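FACT-Spt16 (PDB 5CE6) is a subunit of the FACT histone chaperone complex whose N-terminal domain, built like an M24 metallopeptidase, probably takes part in binding histones H3-H4. Local coordinates at residues Ser38-Asp41 against Leu47-Ser50; Glu107-Pro112 against Val119-His124; Ala138-Ile143 against Ser180-Ser185; Ser215-Phe220 against Ile298-Gly303; Ala351-Ala356 against Lys373-Gly378. All coordinates share one frame; numbering follows the deposited sequence. Where two conformers were deposited one is given.

Contact 1. Residues Ser38-Asp41 against Leu47-Ser50; sequences SHWD and LWGS
W48 presents its indole edge to H39 and one indole face to the backbone of W40, and the contact is built on that pose. At the edge, NE1 of W48 gives its hydrogen to ND1 of H39 over 2.9 Å with an N-H...acceptor angle of 157°. Each partner atom lies in the plane of the other's ring, yet the rings are turned 82° against each other, so they meet rim to rim and neither covers the other. A first torsion of -166° swings the H39 imidazole off the flank of helix 26-42 to the W48 rim. The same imidazole edge touches L47, with CE1 of H39 3.7 Å from CD1 of L47.

Over the indole face sits CA of W40, 3.6 Å from the centroid of the five-membered ring of W48, a CH-pi contact. The W40 side chain crosses that of W48 at about a right angle, the two ring planes meeting obliquely, and its CD1 rests 3.7 Å from CB of W48. Its own NE1 is used outside the contact, on the carbonyl of S51, while F191 meets the W48 ring edge-to-face. This aromatic cluster of H39, W40 and W48 holds the loop between helix 26-42 and strand 53-58 against the end of that helix.

A leucine in place of W48 would probably leave ND1 of H39 without its donor and open a gap beside CA of W40.

Because ND1 of H39 accepts, it carries no proton in this bond; a neutral imidazole would then hold its hydrogen on NE2, and the doubly protonated form is likely to be disfavoured.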
# COMPACT_ATOMS: atom_id res chain seq x y z
N SER A 38 -19.98 -10.24 -8.97
CA SER A 38 -19.57 -11.12 -10.07
C SER A 38 -18.36 -11.95 -9.70
O SER A 38 -18.34 -13.17 -9.89
CB SER A 38 -19.27 -10.29 -11.32
OG SER A 38 -20.47 -9.81 -11.90
N HIS A 39 -17.34 -11.29 -9.16
CA HIS A 39 -16.07 -11.93 -8.82
C HIS A 39 -16.31 -12.94 -7.70
O HIS A 39 -15.81 -14.07 -7.74
CB HIS A 39 -15.06 -10.87 -8.38
CG HIS A 39 -13.65 -11.36 -8.33
ND1 HIS A 39 -13.16 -12.12 -7.28
CD2 HIS A 39 -12.61 -11.19 -9.18
CE1 HIS A 39 -11.88 -12.40 -7.50
NE2 HIS A 39 -11.53 -11.85 -8.65
N TRP A 40 -17.11 -12.52 -6.72
CA TRP A 40 -17.49 -13.36 -5.60
C TRP A 40 -18.13 -14.64 -6.13
O TRP A 40 -17.78 -15.74 -5.71
CB TRP A 40 -18.47 -12.58 -4.71
CG TRP A 40 -18.92 -13.29 -3.48
CD1 TRP A 40 -18.45 -14.47 -2.97
CD2 TRP A 40 -19.96 -12.87 -2.59
NE1 TRP A 40 -19.13 -14.81 -1.83
CE2 TRP A 40 -20.07 -13.84 -1.57
CE3 TRP A 40 -20.82 -11.76 -2.56
CZ2 TRP A 40 -20.99 -13.73 -0.53
CZ3 TRP A 40 -21.73 -11.65 -1.53
CH2 TRP A 40 -21.82 -12.63 -0.53
N ASP A 41 -19.05 -14.49 -7.08
CA ASP A 41 -19.76 -15.64 -7.61
C ASP A 41 -18.85 -16.49 -8.50
O ASP A 41 -18.85 -17.71 -8.41
CB ASP A 41 -20.98 -15.19 -8.41
CG ASP A 41 -21.89 -16.34 -8.78
OD1 ASP A 41 -22.18 -17.18 -7.89
OD2 ASP A 41 -22.32 -16.42 -9.95
N LEU A 47 -11.37 -18.36 -4.23
CA LEU A 47 -10.83 -17.14 -3.64
C LEU A 47 -11.69 -16.62 -2.49
O LEU A 47 -11.21 -15.86 -1.65
CB LEU A 47 -10.69 -16.06 -4.70
CG LEU A 47 -9.66 -16.33 -5.79
CD1 LEU A 47 -9.57 -15.14 -6.72
CD2 LEU A 47 -8.31 -16.63 -5.17
N TRP A 48 -12.96 -17.00 -2.47
CA TRP A 48 -13.89 -16.43 -1.49
C TRP A 48 -14.34 -17.44 -0.43
O TRP A 48 -15.39 -17.27 0.18
CB TRP A 48 -15.09 -15.80 -2.18
CG TRP A 48 -14.72 -14.64 -3.05
CD1 TRP A 48 -14.52 -14.66 -4.40
CD2 TRP A 48 -14.47 -13.29 -2.62
NE1 TRP A 48 -14.17 -13.40 -4.84
CE2 TRP A 48 -14.14 -12.55 -3.77
CE3 TRP A 48 -14.49 -12.65 -1.37
CZ2 TRP A 48 -13.84 -11.18 -3.71
CZ3 TRP A 48 -14.19 -11.29 -1.32
CH2 TRP A 48 -13.87 -10.57 -2.48
N GLY A 49 -13.52 -18.46 -0.21
CA GLY A 49 -13.74 -19.44 0.84
C GLY A 49 -15.12 -20.07 0.91
O GLY A 49 -15.60 -20.38 2.00
N SER A 50 -15.75 -20.25 -0.25
CA SER A 50 -17.10 -20.83 -0.35
C SER A 50 -18.16 -20.06 0.45
O SER A 50 -19.14 -20.65 0.91
CB SER A 50 -17.10 -22.30 0.07
OG SER A 50 -16.41 -23.10 -0.88

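Contact 2. Residues Glu107-Pro112 against Val119-His124; sequences ESVKKP and VEIILH
NZ of K110 is gripped by three oxygens: OE2 of E107 at 2.9 Å, OE1 of E107 at 3.0 Å, and a water that also takes the backbone N-H of L123. Both carboxylate bonds are weak as hydrogen bonds, but together they make a salt bridge, and the water carries the charged end across to the strand. With CG beside the backbone N and everything beyond it extended, the K110 chain spans I121 and L123. Its CG lies 3.8 Å from CB of I121, and its CE the same distance from CD1 of L123.

Nearer the start of the strand, a second water ties the backbones together, donating to O of K110 (2.7 Å) and to O of V119 (2.7 Å) while accepting from N of I121 (2.9 Å). No direct hydrogen bond crosses the contact, so these waters do the polar work. Alongside, CG2 of V109 presses on CD1 of I121 at 3.4 Å, tighter than usual for two methyls.

Strand 120-125 is an outermost strand of its sheet within the chain, pairing through I122 with I94 and V96 of strand 93-98; helix 110-117 leads into it, and V109 turns to L26 and F29 of helix 26-42.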
# COMPACT_ATOMS: atom_id res chain seq x y z
N GLU A 107 -28.69 5.99 2.60
CA GLU A 107 -30.01 5.93 1.98
C GLU A 107 -29.93 6.03 0.46
O GLU A 107 -30.69 5.39 -0.26
CB GLU A 107 -30.92 7.03 2.53
CG GLU A 107 -31.49 6.73 3.91
CD GLU A 107 -32.51 5.62 3.90
OE1 GLU A 107 -33.08 5.34 2.82
OE2 GLU A 107 -32.75 5.01 4.97
N SER A 108 -28.98 6.83 -0.02
CA SER A 108 -28.88 7.14 -1.44
C SER A 108 -28.41 5.97 -2.31
O SER A 108 -28.58 6.00 -3.53
CB SER A 108 -27.94 8.33 -1.65
OG SER A 108 -26.62 8.02 -1.24
N VAL A 109 -27.83 4.94 -1.70
CA VAL A 109 -27.33 3.80 -2.47
C VAL A 109 -28.32 2.62 -2.51
O VAL A 109 -28.06 1.61 -3.15
CB VAL A 109 -25.92 3.35 -2.00
CG1 VAL A 109 -24.93 4.49 -2.10
CG2 VAL A 109 -25.95 2.84 -0.58
N LYS A 110 -29.46 2.76 -1.84
CA LYS A 110 -30.48 1.71 -1.87
C LYS A 110 -30.98 1.41 -3.28
O LYS A 110 -30.94 0.27 -3.73
CB LYS A 110 -31.65 2.05 -0.95
CG LYS A 110 -31.38 1.80 0.52
CD LYS A 110 -32.55 2.26 1.37
CE LYS A 110 -32.29 1.99 2.84
NZ LYS A 110 -33.44 2.49 3.67
N LYS A 111 -31.44 2.44 -3.98
CA LYS A 111 -31.90 2.26 -5.35
C LYS A 111 -30.79 1.77 -6.30
O LYS A 111 -31.00 0.79 -7.02
CB LYS A 111 -32.61 3.52 -5.89
N PRO A 112 -29.61 2.41 -6.27
CA PRO A 112 -28.50 1.92 -7.11
C PRO A 112 -28.11 0.46 -6.83
O PRO A 112 -27.73 -0.25 -7.76
CB PRO A 112 -27.35 2.84 -6.73
CG PRO A 112 -28.02 4.12 -6.36
CD PRO A 112 -29.27 3.71 -5.65
N VAL A 119 -29.89 -6.35 -5.04
CA VAL A 119 -29.86 -6.47 -3.58
C VAL A 119 -30.60 -5.36 -2.83
O VAL A 119 -30.68 -4.22 -3.29
CB VAL A 119 -28.43 -6.59 -3.01
CG1 VAL A 119 -27.70 -7.75 -3.67
CG2 VAL A 119 -27.66 -5.29 -3.18
N GLU A 120 -31.12 -5.71 -1.66
CA GLU A 120 -31.80 -4.79 -0.78
C GLU A 120 -30.85 -4.35 0.32
O GLU A 120 -30.37 -5.17 1.10
CB GLU A 120 -33.01 -5.49 -0.17
CG GLU A 120 -33.90 -4.64 0.69
CD GLU A 120 -34.99 -5.46 1.36
OE1 GLU A 120 -34.91 -6.71 1.27
OE2 GLU A 120 -35.90 -4.87 1.97
N ILE A 121 -30.55 -3.05 0.38
CA ILE A 121 -29.76 -2.52 1.48
C ILE A 121 -30.61 -2.31 2.73
O ILE A 121 -31.65 -1.64 2.68
CB ILE A 121 -29.08 -1.21 1.08
CG1 ILE A 121 -28.02 -1.51 0.03
CG2 ILE A 121 -28.47 -0.53 2.29
CD1 ILE A 121 -27.22 -0.34 -0.38
N ILE A 122 -30.17 -2.88 3.84
CA ILE A 122 -30.91 -2.78 5.09
C ILE A 122 -30.06 -2.03 6.09
O ILE A 122 -28.97 -2.49 6.44
CB ILE A 122 -31.24 -4.17 5.65
CG1 ILE A 122 -32.03 -4.97 4.62
CG2 ILE A 122 -32.02 -4.06 6.96
CD1 ILE A 122 -33.33 -4.32 4.22
N LEU A 123 -30.54 -0.89 6.56
CA LEU A 123 -29.73 -0.07 7.46
C LEU A 123 -30.15 -0.27 8.91
O LEU A 123 -31.31 -0.04 9.26
CB LEU A 123 -29.81 1.41 7.05
CG LEU A 123 -29.29 1.69 5.64
CD1 LEU A 123 -29.52 3.13 5.25
CD2 LEU A 123 -27.81 1.35 5.54
N HIS A 124 -29.22 -0.71 9.74
CA HIS A 124 -29.48 -0.89 11.16
C HIS A 124 -28.79 0.24 11.90
O HIS A 124 -27.57 0.29 11.97
CB HIS A 124 -28.91 -2.24 11.62
CG HIS A 124 -29.38 -3.41 10.80
ND1 HIS A 124 -30.43 -4.21 11.19
CD2 HIS A 124 -28.94 -3.90 9.62
CE1 HIS A 124 -30.62 -5.15 10.28
NE2 HIS A 124 -29.73 -4.99 9.32
O HOH W 1 -33.14 0.20 5.83
O HOH W 2 -31.32 -1.89 -2.11

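Contact 3. Residues Ala138-Ile143 against Ser180-Ser185; sequences AIIRAI and SKFRLS
S180 starts the second segment by setting its CB 4.4 Å from CG2 of I140, a loose touch at the edge of the contact. Its OG accepts from N of F182 at 3.1 Å, with an N-H...acceptor angle of 151°, which makes an ST turn; the same hydroxyl bonds the carbonyl of L177 at the end of helix 168-179. The turn brings CB of S180 over one face of the F182 ring, offset toward the rim.

F182 carries the contact. Its CG stands beside the backbone N, anti to the carbonyl carbon (chi1 -59°), and the ring drives its far end toward helix 133-145. CE2 of F182 meets CG2 of I140 at 3.7 Å, and CZ of F182 meets CG2 of I143 at 3.7 Å. O of I140 lies in the ring plane at the edge, 3.4 Å from CZ of F182. With alanine replacing F182, a gap would probably open between the two isoleucines and the turn.

From R183 onward the chain becomes strand 183-186, its backbone bonded to V157. Helix 133-145 and the end of helix 168-179 thus meet beside an outermost strand of the six-stranded mixed sheet, the layered alpha/beta build of the Spt16 N-terminal lobe.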
# COMPACT_ATOMS: atom_id res chain seq x y z
N ALA A 138 -29.78 -9.55 14.72
CA ALA A 138 -30.71 -9.47 13.58
C ALA A 138 -29.97 -9.76 12.27
O ALA A 138 -30.46 -10.51 11.42
CB ALA A 138 -31.37 -8.12 13.53
N ILE A 139 -28.81 -9.15 12.11
CA ILE A 139 -27.98 -9.38 10.93
C ILE A 139 -27.60 -10.86 10.82
O ILE A 139 -27.68 -11.46 9.74
CB ILE A 139 -26.71 -8.50 10.94
CG1 ILE A 139 -27.07 -7.02 10.86
CG2 ILE A 139 -25.80 -8.87 9.79
CD1 ILE A 139 -25.88 -6.09 10.81
N ILE A 140 -27.21 -11.45 11.94
CA ILE A 140 -26.84 -12.86 11.98
C ILE A 140 -28.03 -13.77 11.63
O ILE A 140 -27.86 -14.77 10.92
CB ILE A 140 -26.18 -13.22 13.34
CG1 ILE A 140 -24.76 -12.67 13.39
CG2 ILE A 140 -26.17 -14.73 13.56
CD1 ILE A 140 -24.28 -12.28 14.79
N ARG A 141 -29.23 -13.41 12.08
CA ARG A 141 -30.44 -14.14 11.70
C ARG A 141 -30.73 -14.06 10.20
O ARG A 141 -31.17 -15.04 9.59
CB ARG A 141 -31.66 -13.65 12.48
CG ARG A 141 -31.67 -14.05 13.94
CD ARG A 141 -33.07 -13.92 14.53
NE ARG A 141 -33.60 -12.57 14.37
CZ ARG A 141 -33.36 -11.56 15.19
NH1 ARG A 141 -32.58 -11.74 16.26
NH2 ARG A 141 -33.88 -10.37 14.96
N ALA A 142 -30.50 -12.89 9.60
CA ALA A 142 -30.75 -12.71 8.17
C ALA A 142 -29.80 -13.56 7.34
O ALA A 142 -30.22 -14.17 6.36
CB ALA A 142 -30.63 -11.24 7.79
N ILE A 143 -28.53 -13.59 7.72
CA ILE A 143 -27.53 -14.43 7.07
C ILE A 143 -28.01 -15.89 7.04
O ILE A 143 -27.97 -16.55 6.00
CB ILE A 143 -26.17 -14.36 7.79
CG1 ILE A 143 -25.56 -12.96 7.67
CG2 ILE A 143 -25.20 -15.40 7.25
CD1 ILE A 143 -24.32 -12.76 8.53
N SER A 180 -21.56 -17.87 16.69
CA SER A 180 -22.61 -18.36 15.80
C SER A 180 -22.26 -19.76 15.33
O SER A 180 -21.15 -20.24 15.56
CB SER A 180 -22.80 -17.43 14.60
OG SER A 180 -21.79 -17.66 13.62
N LYS A 181 -23.21 -20.42 14.66
CA LYS A 181 -22.96 -21.74 14.11
C LYS A 181 -22.16 -21.66 12.80
O LYS A 181 -21.73 -22.69 12.27
CB LYS A 181 -24.28 -22.47 13.86
N PHE A 182 -21.96 -20.45 12.30
CA PHE A 182 -21.39 -20.24 10.97
C PHE A 182 -19.97 -20.75 10.81
O PHE A 182 -19.14 -20.63 11.72
CB PHE A 182 -21.40 -18.75 10.59
CG PHE A 182 -22.75 -18.12 10.60
CD1 PHE A 182 -23.89 -18.87 10.34
CD2 PHE A 182 -22.89 -16.76 10.85
CE1 PHE A 182 -25.15 -18.28 10.35
CE2 PHE A 182 -24.14 -16.16 10.85
CZ PHE A 182 -25.27 -16.92 10.60
N ARG A 183 -19.69 -21.30 9.64
CA ARG A 183 -18.32 -21.57 9.24
C ARG A 183 -17.72 -20.23 8.81
O ARG A 183 -18.37 -19.47 8.08
CB ARG A 183 -18.31 -22.55 8.08
CG ARG A 183 -17.18 -23.57 8.14
CD ARG A 183 -16.20 -23.38 6.99
NE ARG A 183 -16.80 -23.72 5.70
CZ ARG A 183 -16.17 -23.61 4.53
NH1 ARG A 183 -14.93 -23.16 4.48
NH2 ARG A 183 -16.80 -23.94 3.41
N LEU A 184 -16.51 -19.92 9.27
CA LEU A 184 -15.86 -18.66 8.93
C LEU A 184 -14.66 -18.88 7.99
O LEU A 184 -13.77 -19.67 8.29
CB LEU A 184 -15.41 -17.93 10.20
CG LEU A 184 -16.45 -17.59 11.26
CD1 LEU A 184 -15.84 -16.79 12.40
CD2 LEU A 184 -17.64 -16.84 10.67
N SER A 185 -14.65 -18.17 6.86
CA SER A 185 -13.57 -18.30 5.87
C SER A 185 -12.83 -16.99 5.65
O SER A 185 -13.44 -15.93 5.55
CB SER A 185 -14.14 -18.77 4.53
OG SER A 185 -14.67 -20.07 4.63

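Contact 4. Residues Ser215-Phe220 against Ile298-Gly303; sequences SVMKNF and IICAVG
The methyl of M217 makes the innermost contacts with the strand: CE of M217 lies 3.6 Å from O of C300 and 4.0 Å from CG1 of V302. C300 was modelled in two conformers, so the 3.7 Å approach of its SG to CE of M217 is doubtful as a fixed contact. A longer touch, CG1 of V216 to CG2 of V302 at 4.4 Å, widens the patch by one residue of the helix.

M217 reaches the strand by a folded chain: CG leaves anti to the backbone N, then bends at chi2 (69°) and chi3 (77°) bring CE against both C300 and V302. Those two residues face helix 200-230, whereas A301 between them points away from the helix; its side chain touches I270 and Y267.

Further out, I313 of strand 309-319 touches both M217 and V302, and I446 covers another part of M217. Helix 237-249 adds T244 against V216 and I248 against V302. The short axes of helix 215-220 and strand 298-302 approach to 9.6 Å at 135°.

No hydrogen bond joins the two segments, so buried apolar surface holds this helix to the M24-like sheet; the carbonyl of C300, a residue whose backbone pairs with R315 of strand 309-319, probably adds at most a faint polar attraction to the methionine methyl.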
# COMPACT_ATOMS: atom_id res chain seq x y z
N SER A 215 7.98 14.53 -7.39
CA SER A 215 8.28 15.96 -7.34
C SER A 215 8.87 16.34 -5.98
O SER A 215 9.78 17.17 -5.90
CB SER A 215 7.02 16.79 -7.60
OG SER A 215 6.43 16.45 -8.83
N VAL A 216 8.32 15.75 -4.93
CA VAL A 216 8.82 15.97 -3.58
C VAL A 216 10.26 15.47 -3.44
O VAL A 216 11.12 16.16 -2.89
CB VAL A 216 7.89 15.33 -2.53
CG1 VAL A 216 8.56 15.29 -1.16
CG2 VAL A 216 6.58 16.08 -2.48
N MET A 217 10.54 14.28 -3.96
CA MET A 217 11.90 13.74 -3.89
C MET A 217 12.87 14.62 -4.68
O MET A 217 13.94 14.99 -4.18
CB MET A 217 11.97 12.31 -4.43
CG MET A 217 13.38 11.73 -4.45
SD MET A 217 14.02 11.43 -2.79
CE MET A 217 13.17 9.93 -2.37
N LYS A 218 12.49 14.96 -5.90
CA LYS A 218 13.38 15.70 -6.78
C LYS A 218 13.55 17.16 -6.36
O LYS A 218 14.68 17.67 -6.30
CB LYS A 218 12.87 15.65 -8.22
CG LYS A 218 13.91 16.11 -9.24
CD LYS A 218 13.28 16.37 -10.60
CE LYS A 218 14.32 16.86 -11.62
NZ LYS A 218 15.17 15.75 -12.14
N ASN A 219 12.44 17.83 -6.07
CA ASN A 219 12.46 19.27 -5.89
C ASN A 219 12.55 19.73 -4.44
O ASN A 219 12.84 20.90 -4.18
CB ASN A 219 11.25 19.91 -6.57
CG ASN A 219 11.22 19.63 -8.06
OD1 ASN A 219 12.24 19.71 -8.73
ND2 ASN A 219 10.04 19.30 -8.57
N PHE A 220 12.29 18.83 -3.50
CA PHE A 220 12.56 19.17 -2.11
C PHE A 220 13.69 18.36 -1.50
O PHE A 220 14.70 18.92 -1.06
CB PHE A 220 11.32 19.07 -1.22
CG PHE A 220 11.63 19.30 0.23
CD1 PHE A 220 11.93 20.58 0.68
CD2 PHE A 220 11.68 18.25 1.12
CE1 PHE A 220 12.25 20.81 1.99
CE2 PHE A 220 12.00 18.47 2.45
CZ PHE A 220 12.28 19.75 2.88
N ILE A 298 22.80 7.53 2.47
CA ILE A 298 21.59 8.12 3.04
C ILE A 298 20.41 7.50 2.31
O ILE A 298 20.37 7.52 1.07
CB ILE A 298 21.58 9.65 2.84
CG1 ILE A 298 22.75 10.29 3.59
CG2 ILE A 298 20.24 10.27 3.30
CD1 ILE A 298 23.02 11.76 3.22
N ILE A 299 19.45 6.96 3.05
CA ILE A 299 18.26 6.39 2.43
C ILE A 299 17.05 7.29 2.69
O ILE A 299 16.84 7.73 3.82
CB ILE A 299 17.96 4.97 2.96
CG1 ILE A 299 19.09 4.00 2.58
CG2 ILE A 299 16.63 4.44 2.40
CD1 ILE A 299 18.85 2.59 3.07
N CYS A 300 16.30 7.58 1.64
CA CYS A 300 15.04 8.32 1.78
C CYS A 300 13.92 7.61 1.06
O CYS A 300 14.02 7.31 -0.13
CB CYS A 300 15.13 9.75 1.25
SG CYS A 300 13.51 10.62 1.26
N ALA A 301 12.83 7.35 1.78
CA ALA A 301 11.63 6.79 1.17
C ALA A 301 10.46 7.71 1.48
O ALA A 301 10.25 8.08 2.63
CB ALA A 301 11.35 5.38 1.69
N VAL A 302 9.71 8.08 0.45
CA VAL A 302 8.56 8.96 0.66
C VAL A 302 7.40 8.50 -0.21
O VAL A 302 7.59 8.01 -1.32
CB VAL A 302 8.94 10.44 0.38
CG1 VAL A 302 9.49 10.60 -1.00
CG2 VAL A 302 7.75 11.34 0.57
N GLY A 303 6.18 8.65 0.30
CA GLY A 303 5.03 8.33 -0.53
C GLY A 303 3.88 9.26 -0.26
O GLY A 303 3.51 9.48 0.90

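Contact 5. Residues Ala351-Ala356 against Lys373-Gly378; sequences AAYLAA and KSAGTG
Helix 349-363 packs on residues 373-375 beside strand 376-378, an outermost strand of an antiparallel sheet in the M24-like domain, and Y353 meets A375 and K373 there. With CG anti to the backbone N (chi1 179°), the Y353 ring stands out from the helix and lies along the chain from K373 to A375. CD1 of Y353 touches CB of A375 at 3.8 Å, N of A375 lies near the ring plane at its edge, and O of K373 comes obliquely to within 3.4 Å of CE1 of Y353.

The tyrosine hydroxyl is bonded twice: it gives its hydrogen to the carbonyl of T372, and a water lying in the ring plane donates to OH of Y353 at 2.7 Å. The same water takes a weak, long bond of 3.4 Å from NZ of K373.

Peptidases of the M24 family have the pita-bread fold, in which helices such as this one back a curved sheet; the backbone of A375 bonds to S407 of strand 403-414. Just before it, OG of S374 accepts from N of G376 at 3.0 Å with an angle of 164°, an ST turn, and the same hydroxyl is hydrogen-bonded to OD1 of N389. G376 has a positive phi, and any side chain there would collide with O of A375. L408 of strand 403-414 touches both A375 and A356. An acetate, probably from the crystallisation liquor, lies about 4 Å from the S374 side chain.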
# COMPACT_ATOMS: atom_id res chain seq x y z
N ALA A 351 9.08 -14.82 -11.20
CA ALA A 351 10.09 -14.70 -12.24
C ALA A 351 10.72 -13.31 -12.18
O ALA A 351 11.93 -13.14 -12.44
CB ALA A 351 9.48 -14.96 -13.61
N ALA A 352 9.90 -12.31 -11.85
CA ALA A 352 10.37 -10.94 -11.74
C ALA A 352 11.33 -10.79 -10.57
O ALA A 352 12.37 -10.13 -10.69
CB ALA A 352 9.19 -9.98 -11.59
N TYR A 353 11.00 -11.40 -9.43
CA TYR A 353 11.91 -11.40 -8.30
C TYR A 353 13.22 -12.12 -8.65
O TYR A 353 14.32 -11.61 -8.39
CB TYR A 353 11.27 -12.00 -7.04
CG TYR A 353 12.25 -12.01 -5.88
CD1 TYR A 353 12.48 -10.87 -5.13
CD2 TYR A 353 12.98 -13.15 -5.59
CE1 TYR A 353 13.41 -10.87 -4.08
CE2 TYR A 353 13.91 -13.16 -4.56
CZ TYR A 353 14.12 -12.02 -3.81
OH TYR A 353 15.05 -12.05 -2.78
N LEU A 354 13.12 -13.30 -9.25
CA LEU A 354 14.30 -14.08 -9.57
C LEU A 354 15.17 -13.41 -10.63
O LEU A 354 16.35 -13.70 -10.74
CB LEU A 354 13.93 -15.51 -9.97
CG LEU A 354 13.41 -16.33 -8.80
CD1 LEU A 354 12.80 -17.64 -9.27
CD2 LEU A 354 14.53 -16.59 -7.80
N ALA A 355 14.58 -12.49 -11.40
CA ALA A 355 15.36 -11.68 -12.33
C ALA A 355 16.38 -10.81 -11.59
O ALA A 355 17.51 -10.62 -12.07
CB ALA A 355 14.45 -10.83 -13.20
N ALA A 356 15.98 -10.30 -10.43
CA ALA A 356 16.89 -9.54 -9.57
C ALA A 356 17.98 -10.45 -9.00
O ALA A 356 19.16 -10.09 -9.00
CB ALA A 356 16.14 -8.89 -8.42
N LYS A 373 14.27 -10.02 0.63
CA LYS A 373 13.57 -11.23 0.21
C LYS A 373 12.34 -10.90 -0.64
O LYS A 373 11.75 -11.78 -1.26
CB LYS A 373 13.15 -12.08 1.41
CG LYS A 373 14.32 -12.56 2.27
CD LYS A 373 15.35 -13.31 1.44
CE LYS A 373 16.50 -13.80 2.32
NZ LYS A 373 17.65 -14.32 1.52
N SER A 374 11.96 -9.62 -0.65
CA SER A 374 10.87 -9.15 -1.49
C SER A 374 11.40 -8.02 -2.37
O SER A 374 12.33 -7.30 -1.98
CB SER A 374 9.72 -8.65 -0.61
OG SER A 374 8.71 -8.01 -1.38
N ALA A 375 10.82 -7.89 -3.56
CA ALA A 375 11.13 -6.76 -4.43
C ALA A 375 9.94 -5.78 -4.48
O ALA A 375 9.88 -4.90 -5.34
CB ALA A 375 11.48 -7.24 -5.85
N GLY A 376 9.01 -5.93 -3.55
CA GLY A 376 7.91 -4.99 -3.44
C GLY A 376 6.55 -5.65 -3.45
O GLY A 376 6.45 -6.87 -3.29
N THR A 377 5.51 -4.85 -3.61
CA THR A 377 4.13 -5.35 -3.55
C THR A 377 3.24 -4.59 -4.51
O THR A 377 3.60 -3.53 -5.02
CB THR A 377 3.49 -5.19 -2.15
OG1 THR A 377 3.27 -3.80 -1.88
CG2 THR A 377 4.35 -5.79 -1.07
N GLY A 378 2.02 -5.10 -4.72
CA GLY A 378 1.01 -4.28 -5.34
C GLY A 378 0.72 -3.07 -4.46
O GLY A 378 0.99 -3.08 -3.27
O HOH W 3 16.97 -13.67 -1.74

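How the contacts relate
Contacts 1, 2 and 3 belong to the N-terminal lobe, contacts 4 and 5 to the M24-like domain. Contact 1 touches contact 3 directly: O of G49 lies 2.8 Å from OG of S185, a probable hydrogen bond. Contacts 2 and 3 meet more lightly, NE2 of H124 packing at 3.7 Å on CG1 of I139, through a strand and helix that follow each other in the chain. In the second domain the centres of contacts 4 and 5 are 22 Å apart and their nearest atoms about 12 Å. Contact 4 is some 40 Å from contact 1, centre to centre. The C300 side chain is about 13 Å from a bound sodium ion; the potassium ion sits at A295, S420 and N422.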